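Long-range contacts in putative cytochrome P450 120 (Synechocystis sp., PDB 2VE3), which probably acts as a heme-dependent monooxygenase of the cytochrome P450 family and binds retinoic acid close to its heme: residues A[24-29]-A[50-55]; A[82-87]-A[180-185]; A[176-181]-A[251-256]. One frame throughout, in Å; residues are numbered along the deposited sequence.

Interaction 1. Residues A[24-29]-A[50-55]. With REA (retinoic acid), chain D.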
# COMPACT_ATOMS: atom_id res chain seq x y z
N GLY A 24 -24.82 5.82 -7.99
CA GLY A 24 -24.96 5.36 -6.61
C GLY A 24 -24.34 6.32 -5.63
O GLY A 24 -24.58 7.52 -5.70
N GLU A 25 -23.54 5.79 -4.71
CA GLU A 25 -22.82 6.65 -3.75
C GLU A 25 -21.34 6.81 -4.11
O GLU A 25 -20.51 7.09 -3.25
CB GLU A 25 -22.97 6.11 -2.32
CG GLU A 25 -24.40 5.87 -1.87
CD GLU A 25 -24.49 5.69 -0.35
OE1 GLU A 25 -24.14 4.61 0.16
OE2 GLU A 25 -24.92 6.65 0.32
N THR A 26 -21.02 6.65 -5.40
CA THR A 26 -19.64 6.73 -5.87
C THR A 26 -18.98 8.06 -5.51
O THR A 26 -17.81 8.10 -5.17
CB THR A 26 -19.51 6.48 -7.41
OG1 THR A 26 -20.21 5.28 -7.78
CG2 THR A 26 -18.04 6.34 -7.81
N LEU A 27 -19.74 9.16 -5.59
CA LEU A 27 -19.16 10.48 -5.29
C LEU A 27 -18.79 10.63 -3.82
O LEU A 27 -17.80 11.27 -3.49
CB LEU A 27 -20.08 11.62 -5.74
CG LEU A 27 -20.47 11.80 -7.22
CD1 LEU A 27 -21.51 12.94 -7.38
CD2 LEU A 27 -19.26 12.08 -8.09
N ASN A 28 -19.59 10.03 -2.94
CA ASN A 28 -19.31 10.05 -1.50
C ASN A 28 -18.05 9.24 -1.18
O ASN A 28 -17.17 9.70 -0.47
CB ASN A 28 -20.52 9.54 -0.71
CG ASN A 28 -21.82 10.26 -1.11
OD1 ASN A 28 -22.04 11.41 -0.75
ND2 ASN A 28 -22.67 9.57 -1.85
N PHE A 29 -17.98 8.04 -1.75
CA PHE A 29 -16.79 7.19 -1.69
C PHE A 29 -15.51 7.93 -2.13
O PHE A 29 -14.49 7.88 -1.44
CB PHE A 29 -17.01 5.95 -2.56
CG PHE A 29 -15.89 4.96 -2.52
CD1 PHE A 29 -15.70 4.15 -1.40
CD2 PHE A 29 -15.03 4.83 -3.60
CE1 PHE A 29 -14.67 3.22 -1.36
CE2 PHE A 29 -13.99 3.90 -3.57
CZ PHE A 29 -13.81 3.09 -2.45
N ARG A 50 -23.83 1.39 -3.50
CA ARG A 50 -23.59 1.14 -4.91
C ARG A 50 -22.42 2.01 -5.34
O ARG A 50 -22.39 3.20 -5.08
CB ARG A 50 -24.85 1.40 -5.73
CG ARG A 50 -24.64 1.45 -7.25
CD ARG A 50 -25.96 1.74 -7.92
NE ARG A 50 -26.87 0.60 -7.82
CZ ARG A 50 -28.19 0.68 -7.69
NH1 ARG A 50 -28.78 1.87 -7.62
NH2 ARG A 50 -28.92 -0.42 -7.61
N LEU A 51 -21.44 1.37 -5.96
CA LEU A 51 -20.24 2.08 -6.37
C LEU A 51 -19.85 1.63 -7.77
O LEU A 51 -19.82 0.44 -8.05
CB LEU A 51 -19.09 1.85 -5.38
CG LEU A 51 -19.31 2.13 -3.89
CD1 LEU A 51 -18.14 1.57 -3.07
CD2 LEU A 51 -19.51 3.60 -3.60
N PHE A 52 -19.60 2.60 -8.65
CA PHE A 52 -19.17 2.37 -10.04
C PHE A 52 -20.05 1.33 -10.73
O PHE A 52 -19.55 0.42 -11.39
CB PHE A 52 -17.71 1.90 -10.09
CG PHE A 52 -16.75 2.77 -9.32
CD1 PHE A 52 -16.09 3.82 -9.94
CD2 PHE A 52 -16.49 2.52 -7.97
CE1 PHE A 52 -15.20 4.62 -9.24
CE2 PHE A 52 -15.59 3.30 -7.26
CZ PHE A 52 -14.95 4.36 -7.89
N GLY A 53 -21.36 1.45 -10.52
CA GLY A 53 -22.35 0.56 -11.12
C GLY A 53 -22.55 -0.79 -10.48
O GLY A 53 -23.34 -1.59 -10.99
N LYS A 54 -21.83 -1.07 -9.38
CA LYS A 54 -21.97 -2.34 -8.64
C LYS A 54 -22.56 -2.16 -7.24
O LYS A 54 -22.19 -1.24 -6.50
CB LYS A 54 -20.63 -3.08 -8.50
CG LYS A 54 -19.87 -3.33 -9.78
CD LYS A 54 -20.34 -4.60 -10.49
CE LYS A 54 -20.01 -4.53 -11.95
NZ LYS A 54 -18.67 -3.90 -12.16
N ASN A 55 -23.44 -3.08 -6.87
CA ASN A 55 -23.94 -3.22 -5.51
C ASN A 55 -22.84 -3.79 -4.63
O ASN A 55 -22.28 -4.85 -4.95
CB ASN A 55 -25.18 -4.12 -5.50
CG ASN A 55 -26.32 -3.53 -6.34
OD1 ASN A 55 -26.44 -2.30 -6.49
ND2 ASN A 55 -27.17 -4.40 -6.87
C1 REA D . -2.14 -2.23 -4.11
C2 REA D . -1.55 -3.15 -5.17
C3 REA D . -2.66 -3.96 -5.84
C4 REA D . -3.57 -3.03 -6.65
C5 REA D . -3.93 -1.76 -5.90
C6 REA D . -3.27 -1.38 -4.73
C7 REA D . -3.67 -0.12 -4.10
C8 REA D . -4.89 -0.06 -3.30
C9 REA D . -5.35 1.26 -2.80
C10 REA D . -6.74 1.34 -2.44
C11 REA D . -7.24 1.97 -1.23
C12 REA D . -8.59 1.54 -0.90
C13 REA D . -9.66 2.46 -0.53
C14 REA D . -10.85 1.83 -0.13
C15 REA D . -11.83 2.40 0.78
C16 REA D . -2.75 -3.06 -2.96
C17 REA D . -1.00 -1.36 -3.59
C18 REA D . -5.03 -0.91 -6.49
C19 REA D . -4.44 2.47 -2.72
C20 REA D . -9.48 3.96 -0.61
O1 REA D . -11.63 3.49 1.33
O2 REA D . -12.88 1.79 1.02
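Thr26 meets Phe52 twice. Its OG1 takes the amide hydrogen of Phe52 N at 2.9 Å in an almost straight bond (172°), while its methyl sits over the middle of the phenyl ring as a CH-pi contact, CG2 lying 3.6 Å from the centroid. One torsion serves both: with chi1 at -50°, CG2 is anti to the backbone N and settles on the ring, and OG1 is left beside that N, in line with the Phe52 amide. A second bond grips the same hydroxyl, which also pairs with Leu23 O. Phe29 is packed from two directions. Leu51 CD1 covers one face of its ring, offset toward the rim, and Leu51 CD2 touches Phe29 CB at 3.6 Å; Phe52 comes in obliquely, its CE2 4.0 Å from Phe29 CD2, with the two side chains crossing at about a right angle. Toward the pocket, the edge of the Phe29 ring faces the retinoic acid carboxylate, with Phe29 CE1 3.3 Å from O2 of the ligand; the hydrogen bond to the retinoic acid comes from Gln345 NE2 instead. The residues belong to the N-terminal beta region of the P450 fold: a type I' turn from Leu51 to Lys54 joins strands 47-51 and 54-59 into a tight hairpin, and the first turn of helix 26-31 rests on it. Glu25, at the N-cap position, docks its backbone N on Arg50 O at 2.9 Å, in the carbonyl plane. Gly24 allows this approach, because a beta carbon there would run into Arg50 O, and the aliphatic part of Arg50 passes alongside Gly24 CA. Farther out, Arg50 NE bonds Asn55 OD1 across the hairpin, and the Glu25 carboxylate reaches Thr49 OG1 and forms a salt bridge with Arg39 of helix 35-43.

Interaction 2. Residues A[82-87]-A[180-185]. With REA (retinoic acid), chain D.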
# COMPACT_ATOMS: atom_id res chain seq x y z
N LEU A 82 -13.87 0.22 -11.44
CA LEU A 82 -13.73 0.26 -12.90
C LEU A 82 -12.52 1.07 -13.39
O LEU A 82 -11.81 0.64 -14.32
CB LEU A 82 -15.03 0.77 -13.58
CG LEU A 82 -14.96 0.83 -15.12
CD1 LEU A 82 -14.62 -0.54 -15.70
CD2 LEU A 82 -16.22 1.40 -15.78
N SER A 83 -12.31 2.25 -12.80
CA SER A 83 -11.18 3.10 -13.11
C SER A 83 -9.84 2.41 -12.83
O SER A 83 -8.92 2.50 -13.64
CB SER A 83 -11.26 4.40 -12.31
OG SER A 83 -11.29 4.12 -10.91
N THR A 84 -9.75 1.74 -11.68
CA THR A 84 -8.53 1.04 -11.26
C THR A 84 -8.17 -0.10 -12.21
O THR A 84 -7.02 -0.25 -12.59
CB THR A 84 -8.67 0.43 -9.83
OG1 THR A 84 -9.47 1.29 -9.02
CG2 THR A 84 -7.29 0.22 -9.19
N ARG A 85 -9.17 -0.88 -12.60
CA ARG A 85 -8.95 -2.01 -13.48
C ARG A 85 -8.41 -1.59 -14.83
O ARG A 85 -7.40 -2.11 -15.26
CB ARG A 85 -10.22 -2.86 -13.62
CG ARG A 85 -10.37 -3.87 -12.49
CD ARG A 85 -11.56 -4.79 -12.67
NE ARG A 85 -12.81 -4.07 -12.44
CZ ARG A 85 -13.68 -3.76 -13.40
NH1 ARG A 85 -13.45 -4.12 -14.66
NH2 ARG A 85 -14.78 -3.09 -13.09
N ILE A 86 -9.05 -0.59 -15.45
CA ILE A 86 -8.62 -0.03 -16.74
C ILE A 86 -7.18 0.50 -16.70
O ILE A 86 -6.40 0.26 -17.62
CB ILE A 86 -9.59 1.11 -17.22
CG1 ILE A 86 -10.99 0.54 -17.48
CG2 ILE A 86 -9.04 1.80 -18.45
CD1 ILE A 86 -12.07 1.57 -17.84
N LEU A 87 -6.84 1.21 -15.63
CA LEU A 87 -5.52 1.85 -15.50
C LEU A 87 -4.38 0.90 -15.12
O LEU A 87 -3.23 1.14 -15.48
CB LEU A 87 -5.60 3.04 -14.54
CG LEU A 87 -6.39 4.24 -15.10
CD1 LEU A 87 -6.79 5.21 -14.00
CD2 LEU A 87 -5.59 4.94 -16.16
N GLY A 180 -5.72 9.31 -10.90
CA GLY A 180 -6.91 8.80 -11.57
C GLY A 180 -7.31 7.39 -11.22
O GLY A 180 -8.37 6.94 -11.63
N LEU A 181 -6.46 6.67 -10.47
CA LEU A 181 -6.71 5.27 -10.13
C LEU A 181 -8.06 5.04 -9.43
O LEU A 181 -8.81 4.11 -9.79
CB LEU A 181 -5.56 4.71 -9.27
CG LEU A 181 -4.35 4.13 -10.02
CD1 LEU A 181 -3.17 4.04 -9.09
CD2 LEU A 181 -4.66 2.78 -10.67
N PHE A 182 -8.37 5.90 -8.46
CA PHE A 182 -9.70 5.90 -7.85
C PHE A 182 -10.40 7.22 -8.18
O PHE A 182 -10.21 8.22 -7.50
CB PHE A 182 -9.62 5.60 -6.35
CG PHE A 182 -9.08 4.22 -6.03
CD1 PHE A 182 -9.95 3.17 -5.72
CD2 PHE A 182 -7.72 3.97 -6.05
CE1 PHE A 182 -9.45 1.89 -5.42
CE2 PHE A 182 -7.22 2.68 -5.76
CZ PHE A 182 -8.09 1.65 -5.45
N SER A 183 -11.18 7.18 -9.26
CA SER A 183 -11.85 8.35 -9.83
C SER A 183 -13.03 7.91 -10.70
O SER A 183 -13.23 6.71 -10.94
CB SER A 183 -10.86 9.17 -10.68
OG SER A 183 -10.41 8.41 -11.79
N LEU A 184 -13.81 8.89 -11.16
CA LEU A 184 -14.89 8.64 -12.12
C LEU A 184 -14.28 8.24 -13.46
O LEU A 184 -13.55 9.04 -14.04
CB LEU A 184 -15.77 9.88 -12.33
CG LEU A 184 -16.67 10.48 -11.24
CD1 LEU A 184 -17.61 11.53 -11.88
CD2 LEU A 184 -17.46 9.42 -10.48
N PRO A 185 -14.61 7.03 -13.97
CA PRO A 185 -13.98 6.53 -15.19
C PRO A 185 -14.53 7.21 -16.46
O PRO A 185 -15.00 6.55 -17.39
CB PRO A 185 -14.30 5.03 -15.17
CG PRO A 185 -15.58 4.93 -14.38
CD PRO A 185 -15.62 6.09 -13.43
C1 REA D . -2.14 -2.23 -4.11
C2 REA D . -1.55 -3.15 -5.17
C3 REA D . -2.66 -3.96 -5.84
C4 REA D . -3.57 -3.03 -6.65
C5 REA D . -3.93 -1.76 -5.90
C6 REA D . -3.27 -1.38 -4.73
C7 REA D . -3.67 -0.12 -4.10
C8 REA D . -4.89 -0.06 -3.30
C9 REA D . -5.35 1.26 -2.80
C10 REA D . -6.74 1.34 -2.44
C11 REA D . -7.24 1.97 -1.23
C12 REA D . -8.59 1.54 -0.90
C13 REA D . -9.66 2.46 -0.53
C14 REA D . -10.85 1.83 -0.13
C15 REA D . -11.83 2.40 0.78
C16 REA D . -2.75 -3.06 -2.96
C17 REA D . -1.00 -1.36 -3.59
C18 REA D . -5.03 -0.91 -6.49
C19 REA D . -4.44 2.47 -2.72
C20 REA D . -9.48 3.96 -0.61
O1 REA D . -11.63 3.49 1.33
O2 REA D . -12.88 1.79 1.02
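Ser83 and Thr84 close on the carbonyl of Leu181 from opposite faces of its plane. Ser83 OG donates to Leu181 O at 2.7 Å and Thr84 OG1 donates to the same oxygen at 3.0 Å, each well out of the carbonyl plane, by about 40°, on its own side. Two hydroxyls thus satisfy a buried acceptor near the end of helix 170-181. Ser83 OG can reach it because chi1 (58°) tucks it between the backbone N and the carbonyl carbon; Ser83 OG in turn accepts a weak, long bond from Ser183 N. In P450 terms this is the B' helix, 82-88, set against the C-terminal end of the F helix and the loop that follows, two elements that commonly line the substrate pocket. Thr84 OG1 also stands over one face of the Phe182 ring, offset toward its rim, and the Thr84 methyl faces the pocket, with CG2 3.7 Å from C18 of the retinoic acid. Phe182 CZ comes to 3.3 Å from C10 of the ligand's polyene chain. Beside the polar centre, Leu181 CD2 fits against Thr84 CG2 and Leu87 CB, both at 4.0 Å, while the Leu82 side chain crosses that of Pro185 at about a right angle, Leu82 CD2 3.9 Å from Pro185 CG.

Interaction 3. Residues A[176-181]-A[251-256]. With HEM (protoporphyrin IX containing Fe), chain C; REA (retinoic acid), chain D.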
# COMPACT_ATOMS: atom_id res chain seq x y z
N THR A 176 0.45 11.80 -11.94
CA THR A 176 -0.78 11.94 -12.71
C THR A 176 -1.54 10.60 -12.88
O THR A 176 -2.76 10.54 -12.72
CB THR A 176 -0.46 12.54 -14.09
OG1 THR A 176 0.31 13.73 -13.90
CG2 THR A 176 -1.72 12.87 -14.85
N TYR A 177 -0.81 9.54 -13.21
CA TYR A 177 -1.37 8.18 -13.29
C TYR A 177 -2.11 7.81 -11.98
O TYR A 177 -3.28 7.47 -11.99
CB TYR A 177 -0.24 7.20 -13.62
CG TYR A 177 -0.62 5.74 -13.55
CD1 TYR A 177 -1.34 5.14 -14.58
CD2 TYR A 177 -0.25 4.95 -12.46
CE1 TYR A 177 -1.69 3.81 -14.52
CE2 TYR A 177 -0.60 3.62 -12.39
CZ TYR A 177 -1.32 3.05 -13.42
OH TYR A 177 -1.66 1.72 -13.36
N ILE A 178 -1.41 7.94 -10.86
CA ILE A 178 -1.96 7.66 -9.52
C ILE A 178 -3.26 8.43 -9.19
O ILE A 178 -4.21 7.83 -8.66
CB ILE A 178 -0.89 7.87 -8.42
CG1 ILE A 178 0.19 6.78 -8.52
CG2 ILE A 178 -1.53 7.89 -7.02
CD1 ILE A 178 1.35 6.97 -7.54
N GLN A 179 -3.32 9.71 -9.52
CA GLN A 179 -4.48 10.56 -9.20
C GLN A 179 -5.80 10.09 -9.82
O GLN A 179 -6.87 10.40 -9.29
CB GLN A 179 -4.20 12.04 -9.54
CG GLN A 179 -3.40 12.79 -8.46
CD GLN A 179 -3.24 14.32 -8.72
OE1 GLN A 179 -2.53 15.00 -7.98
NE2 GLN A 179 -3.90 14.83 -9.75
N GLY A 180 -5.72 9.31 -10.90
CA GLY A 180 -6.91 8.80 -11.57
C GLY A 180 -7.31 7.39 -11.22
O GLY A 180 -8.37 6.94 -11.63
N LEU A 181 -6.46 6.67 -10.47
CA LEU A 181 -6.71 5.27 -10.13
C LEU A 181 -8.06 5.04 -9.43
O LEU A 181 -8.81 4.11 -9.79
CB LEU A 181 -5.56 4.71 -9.27
CG LEU A 181 -4.35 4.13 -10.02
CD1 LEU A 181 -3.17 4.04 -9.09
CD2 LEU A 181 -4.66 2.78 -10.67
N LEU A 251 4.22 -3.00 -9.80
CA LEU A 251 5.28 -3.03 -8.79
C LEU A 251 5.81 -1.63 -8.47
O LEU A 251 6.05 -1.32 -7.31
CB LEU A 251 6.46 -3.90 -9.24
CG LEU A 251 6.30 -5.41 -9.32
CD1 LEU A 251 7.64 -6.02 -9.74
CD2 LEU A 251 5.85 -5.96 -8.00
N LEU A 252 6.01 -0.81 -9.51
CA LEU A 252 6.41 0.58 -9.30
C LEU A 252 5.31 1.42 -8.63
O LEU A 252 5.61 2.27 -7.82
CB LEU A 252 6.81 1.26 -10.62
CG LEU A 252 8.02 0.75 -11.39
CD1 LEU A 252 7.92 1.24 -12.82
CD2 LEU A 252 9.34 1.21 -10.72
N PHE A 253 4.05 1.23 -9.01
CA PHE A 253 2.96 1.91 -8.30
C PHE A 253 2.85 1.46 -6.82
O PHE A 253 2.84 2.31 -5.90
CB PHE A 253 1.62 1.78 -9.05
CG PHE A 253 0.41 1.89 -8.16
CD1 PHE A 253 0.16 3.05 -7.43
CD2 PHE A 253 -0.47 0.83 -8.05
CE1 PHE A 253 -0.95 3.13 -6.59
CE2 PHE A 253 -1.57 0.91 -7.22
CZ PHE A 253 -1.81 2.07 -6.48
N ALA A 254 2.80 0.15 -6.58
CA ALA A 254 2.66 -0.35 -5.22
C ALA A 254 3.87 0.01 -4.34
O ALA A 254 3.72 0.35 -3.16
CB ALA A 254 2.41 -1.84 -5.23
N GLY A 255 5.07 -0.05 -4.93
CA GLY A 255 6.30 0.18 -4.17
C GLY A 255 6.47 1.64 -3.80
O GLY A 255 7.19 1.99 -2.86
N HIS A 256 5.79 2.48 -4.57
CA HIS A 256 5.85 3.93 -4.48
C HIS A 256 4.70 4.47 -3.61
O HIS A 256 4.94 5.10 -2.59
CB HIS A 256 5.84 4.53 -5.90
CG HIS A 256 5.65 6.01 -5.94
ND1 HIS A 256 6.28 6.87 -5.07
CD2 HIS A 256 4.90 6.78 -6.76
CE1 HIS A 256 5.93 8.11 -5.35
NE2 HIS A 256 5.09 8.08 -6.38
CHA HEM C . -1.67 -6.70 -2.47
CHB HEM C . -1.20 -3.59 1.24
CHC HEM C . 3.32 -2.52 -0.21
CHD HEM C . 2.67 -5.17 -4.19
C1A HEM C . -1.95 -5.97 -1.32
C2A HEM C . -3.17 -6.01 -0.53
C3A HEM C . -3.02 -5.15 0.50
C4A HEM C . -1.72 -4.54 0.38
CMA HEM C . -4.03 -4.83 1.62
CAA HEM C . -4.39 -6.92 -0.81
CBA HEM C . -5.46 -6.25 -1.66
CGA HEM C . -6.49 -7.29 -2.00
O1A HEM C . -7.15 -7.80 -1.04
O2A HEM C . -6.67 -7.62 -3.21
C1B HEM C . 0.08 -3.06 1.19
C2B HEM C . 0.70 -2.20 2.19
C3B HEM C . 1.96 -1.91 1.79
C4B HEM C . 2.16 -2.57 0.53
CMB HEM C . 0.00 -1.73 3.49
CAB HEM C . 3.04 -1.02 2.48
CBB HEM C . 3.20 -0.94 3.81
C1C HEM C . 3.58 -3.17 -1.39
C2C HEM C . 4.84 -3.18 -2.12
C3C HEM C . 4.67 -3.92 -3.22
C4C HEM C . 3.28 -4.38 -3.23
CMC HEM C . 6.15 -2.49 -1.64
CAC HEM C . 5.73 -4.26 -4.30
CBC HEM C . 6.20 -3.38 -5.20
C1D HEM C . 1.42 -5.75 -4.14
C2D HEM C . 0.82 -6.45 -5.23
C3D HEM C . -0.54 -6.93 -4.71
C4D HEM C . -0.61 -6.48 -3.33
CMD HEM C . 1.42 -6.67 -6.64
CAD HEM C . -1.62 -7.74 -5.46
CBD HEM C . -1.59 -9.18 -4.94
CGD HEM C . -2.60 -10.03 -5.66
O1D HEM C . -2.51 -11.27 -5.52
O2D HEM C . -3.50 -9.50 -6.39
NA HEM C . -1.10 -5.07 -0.74
NB HEM C . 1.00 -3.25 0.18
NC HEM C . 2.64 -3.90 -2.10
ND HEM C . 0.57 -5.79 -3.03
FE HEM C . 0.92 -4.70 -1.26
C1 REA D . -2.14 -2.23 -4.11
C2 REA D . -1.55 -3.15 -5.17
C3 REA D . -2.66 -3.96 -5.84
C4 REA D . -3.57 -3.03 -6.65
C5 REA D . -3.93 -1.76 -5.90
C6 REA D . -3.27 -1.38 -4.73
C7 REA D . -3.67 -0.12 -4.10
C8 REA D . -4.89 -0.06 -3.30
C9 REA D . -5.35 1.26 -2.80
C10 REA D . -6.74 1.34 -2.44
C11 REA D . -7.24 1.97 -1.23
C12 REA D . -8.59 1.54 -0.90
C13 REA D . -9.66 2.46 -0.53
C14 REA D . -10.85 1.83 -0.13
C15 REA D . -11.83 2.40 0.78
C16 REA D . -2.75 -3.06 -2.96
C17 REA D . -1.00 -1.36 -3.59
C18 REA D . -5.03 -0.91 -6.49
C19 REA D . -4.44 2.47 -2.72
C20 REA D . -9.48 3.96 -0.61
O1 REA D . -11.63 3.49 1.33
O2 REA D . -12.88 1.79 1.02
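The Phe253 ring carries Leu181 CD1 on one face, a CH-pi contact with the methyl 3.7 Å from the centroid and displaced toward the rim. In the plane of the same ring, at its edge, lies C5 of the retinoic acid, an atom of the ligand's cyclohexene ring. Ile178 CG1 approaches obliquely, 3.9 Å from Phe253 CD1. Tyr177 turns the edge of its own ring to Phe253 CB, a looser touch with Tyr177 CE2 at 4.4 Å, and its hydroxyl is taken up by Leu87 O. With CG anti to the backbone N (chi1 154°), the Phe253 ring stands off helix 251-256 and slots between Leu181 and the ligand, Phe253 CZ being 3.7 Å from C7 of the retinoic acid. Replacing Phe253 by an alanine is likely to open a gap between Leu181 and the retinoid, leaving the Leu181 methyl without the ring face on which it rests. One turn along, the Ile178 methyl CD1 meets the imidazole of His256 at 3.6 Å from CD2; both ring nitrogens are held elsewhere, NE2 by Glu175 and ND1 by Thr151. Phe253 immediately precedes the Ala-Gly-His-Glu-Thr signature of the long P450 helix that crosses the distal side of the heme. Ala254 accordingly presses its CB to 3.3 Å from C4C of the porphyrin and touches the ligand as well. The two helical segments cross nearly at right angles (82°), their axes 11.7 Å apart, consistent with a small contact made by a few side chains. Around the crossing, helix 192-215 covers Tyr177, while helix 143-159 brings Arg148 against both Ile178 and His256.

How the interactions relate
All three contacts line one retinoic acid molecule: interaction 1 meets the carboxylate end, interaction 2 mainly the polyene chain but also the ring methyl C18, and interaction 3 mainly the cyclohexene end beside the heme. The centres of interactions 1 and 3 are about 22 Å apart, and interaction 2 bridges them. It touches interaction 1 through Phe52 CE1 and Ser183 O, 3.3 Å apart, and through Leu184, which packs on Thr26 and Leu27. With interaction 3, whose centre is about 11 Å away, it shares Gly180 and Leu181, and a probable hydrogen bond of 2.7 Å between Leu87 O and Tyr177 OH adds a link. Helix 170-181 thus packs on both helix 82-88 and helix 241-272.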